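PDB 3PNR: PbICP-C, which probably inhibits papain-like cysteine proteases of parasite and host, being the C-terminal, chagasin-like part of a falstatin-type inhibitor from Plasmodium berghei. Local coordinates for residues Phe95-Glu98 with Glu99-Val102. Numbering follows the deposited sequence.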
ATOM      1  N   PHE B  95      -7.113 -21.840  15.008  1.00 78.27           N
ATOM      2  CA  PHE B  95      -8.169 -22.538  15.742  1.00 83.51           C
ATOM      3  C   PHE B  95      -7.965 -24.046  15.845  1.00 84.02           C
ATOM      4  O   PHE B  95      -8.002 -24.755  14.839  1.00 81.39           O
ATOM      5  CB  PHE B  95      -9.554 -22.246  15.160  1.00 82.69           C
ATOM      6  CG  PHE B  95     -10.676 -22.727  16.039  1.00 82.34           C
ATOM      7  CD1 PHE B  95     -11.162 -21.926  17.069  1.00 72.83           C
ATOM      8  CD2 PHE B  95     -11.229 -23.990  15.858  1.00 77.21           C
ATOM      9  CE1 PHE B  95     -12.187 -22.365  17.890  1.00 66.21           C
ATOM     10  CE2 PHE B  95     -12.252 -24.434  16.671  1.00 72.23           C
ATOM     11  CZ  PHE B  95     -12.731 -23.619  17.692  1.00 71.48           C
ATOM     12  N   PHE B  96      -7.767 -24.526  17.071  1.00 85.71           N
ATOM     13  CA  PHE B  96      -7.573 -25.954  17.318  1.00 85.44           C
ATOM     14  C   PHE B  96      -8.480 -26.462  18.436  1.00 83.12           C
ATOM     15  O   PHE B  96      -8.313 -26.095  19.598  1.00 76.16           O
ATOM     16  CB  PHE B  96      -6.109 -26.250  17.658  1.00 82.02           C
ATOM     17  CG  PHE B  96      -5.134 -25.730  16.639  1.00 81.26           C
ATOM     18  CD1 PHE B  96      -5.106 -26.253  15.356  1.00 84.71           C
ATOM     19  CD2 PHE B  96      -4.241 -24.721  16.965  1.00 79.56           C
ATOM     20  CE1 PHE B  96      -4.207 -25.776  14.413  1.00 83.52           C
ATOM     21  CE2 PHE B  96      -3.341 -24.239  16.029  1.00 80.13           C
ATOM     22  CZ  PHE B  96      -3.321 -24.770  14.752  1.00 81.14           C
ATOM     23  N   SER B  97      -9.448 -27.301  18.079  1.00 91.84           N
ATOM     24  CA  SER B  97     -10.324 -27.920  19.071  1.00 96.65           C
ATOM     25  C   SER B  97     -10.441 -29.422  18.826  1.00100.27           C
ATOM     26  O   SER B  97      -9.896 -29.948  17.854  1.00 96.60           O
ATOM     27  CB  SER B  97     -11.713 -27.270  19.068  1.00 93.04           C
ATOM     28  OG  SER B  97     -12.481 -27.695  17.953  1.00 90.70           O
ATOM     29  N   GLU B  98     -11.149 -30.109  19.716  1.00107.69           N
ATOM     30  CA  GLU B  98     -11.365 -31.541  19.569  1.00110.98           C
ATOM     31  C   GLU B  98     -12.167 -31.835  18.305  1.00108.28           C
ATOM     32  O   GLU B  98     -11.938 -32.841  17.634  1.00109.87           O
ATOM     33  CB  GLU B  98     -12.085 -32.105  20.798  1.00119.75           C
ATOM     34  CG  GLU B  98     -13.420 -31.431  21.112  1.00127.91           C
ATOM     35  CD  GLU B  98     -14.227 -32.181  22.163  1.00132.20           C
ATOM     36  OE1 GLU B  98     -13.619 -32.884  23.000  1.00134.77           O
ATOM     37  OE2 GLU B  98     -15.472 -32.064  22.152  1.00130.69           O
ATOM     38  N   GLU B  99     -13.095 -30.941  17.978  1.00105.30           N
ATOM     39  CA  GLU B  99     -14.007 -31.144  16.857  1.00106.10           C
ATOM     40  C   GLU B  99     -13.425 -30.701  15.518  1.00104.46           C
ATOM     41  O   GLU B  99     -13.595 -31.380  14.504  1.00105.60           O
ATOM     42  CB  GLU B  99     -15.321 -30.404  17.108  1.00112.67           C
ATOM     43  CG  GLU B  99     -15.955 -30.706  18.453  1.00122.33           C
ATOM     44  CD  GLU B  99     -17.168 -29.844  18.727  1.00131.00           C
ATOM     45  OE1 GLU B  99     -17.121 -28.633  18.418  1.00133.27           O
ATOM     46  OE2 GLU B  99     -18.168 -30.374  19.254  1.00135.85           O
ATOM     47  N   ILE B 100     -12.745 -29.559  15.515  1.00100.69           N
ATOM     48  CA  ILE B 100     -12.272 -28.963  14.268  1.00 94.86           C
ATOM     49  C   ILE B 100     -10.994 -28.150  14.467  1.00 89.52           C
ATOM     50  O   ILE B 100     -10.703 -27.689  15.570  1.00 85.11           O
ATOM     51  CB  ILE B 100     -13.360 -28.051  13.650  1.00 85.64           C
ATOM     52  CG1 ILE B 100     -12.989 -27.639  12.219  1.00 77.75           C
ATOM     53  CG2 ILE B 100     -13.607 -26.834  14.547  1.00 78.67           C
ATOM     54  CD1 ILE B 100     -14.188 -27.197  11.379  1.00 66.69           C
ATOM     55  N   SER B 101     -10.232 -27.982  13.391  1.00 87.66           N
ATOM     56  CA  SER B 101      -9.059 -27.115  13.433  1.00 94.38           C
ATOM     57  C   SER B 101      -8.931 -26.269  12.159  1.00 88.68           C
ATOM     58  O   SER B 101      -8.977 -26.794  11.036  1.00 79.29           O
ATOM     59  CB  SER B 101      -7.784 -27.928  13.675  1.00 96.29           C
ATOM     60  OG  SER B 101      -7.347 -28.547  12.480  1.00 98.71           O
ATOM     61  N   VAL B 102      -8.790 -24.957  12.345  1.00 81.62           N
ATOM     62  CA  VAL B 102      -8.616 -24.033  11.225  1.00 81.42           C
ATOM     63  C   VAL B 102      -7.507 -23.003  11.481  1.00 75.40           C
ATOM     64  O   VAL B 102      -7.381 -22.448  12.578  1.00 68.09           O
ATOM     65  CB  VAL B 102      -9.936 -23.321  10.846  1.00 79.28           C
ATOM     66  CG1 VAL B 102      -9.867 -22.833   9.406  1.00 77.12           C
ATOM     67  CG2 VAL B 102     -11.130 -24.258  11.032  1.00 69.63           C
TER
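Phe-95 pairs with Val-102 through two backbone hydrogen bonds, Phe-95 N to Val-102 O at 2.5 Å and Val-102 N to Phe-95 O at 2.6 Å, the hydrogen-bonded pair of a short antiparallel hairpin. Phe-95 O also receives a CA-H...O contact from Ser-101. The Phe-95 ring, placed by a chi1 of -169° that sets CG anti to the backbone N, leans obliquely toward the turn while its CB stays beside Val-102, and its CE2 edge meets Ile-100 CG2 at 3.5 Å, the two side chains crossing at about a right angle. Ile-74, on strand 68-75 of the facing sheet, touches Phe-95, Ile-100 and Val-102 alike, so this face of the hairpin turns into the sandwich.

Phe-96 lies on the other face. In its non-hydrogen-bonded pair with Ser-101, the ring edge at CD1 approaches Ser-101 CB at 3.6 Å. The hairpin forms the margin of one sheet of an immunoglobulin-like beta sandwich, the chagasin-type fold of this inhibitor family: strand 95-96 is outermost within the chain, while strand 100-107 pairs on its other side with strand 146-155.

At Ser-97 both backbone and side chain reach the same acceptor. Ser-97 N bonds to Ile-100 O at 2.8 Å, nearly in line with the carbonyl, whereas Ser-97 OG approaches Ile-100 O on a lone pair in the carbonyl plane at 3.0 Å. A chi1 of 76° swings OG inward over the turn, where it also takes a weak hydrogen bond from Glu-99 N, as in an ST turn.

Glu-98 and Glu-99 make the reversal, with backbone angles close to those of a type I turn. Their carboxylates approach to 4.3 Å between Glu-98 OE2 and Glu-99 OE2, but each has a basic partner that probably offsets the like charges: Lys-157 for Glu-98 and Lys-76 for Glu-99.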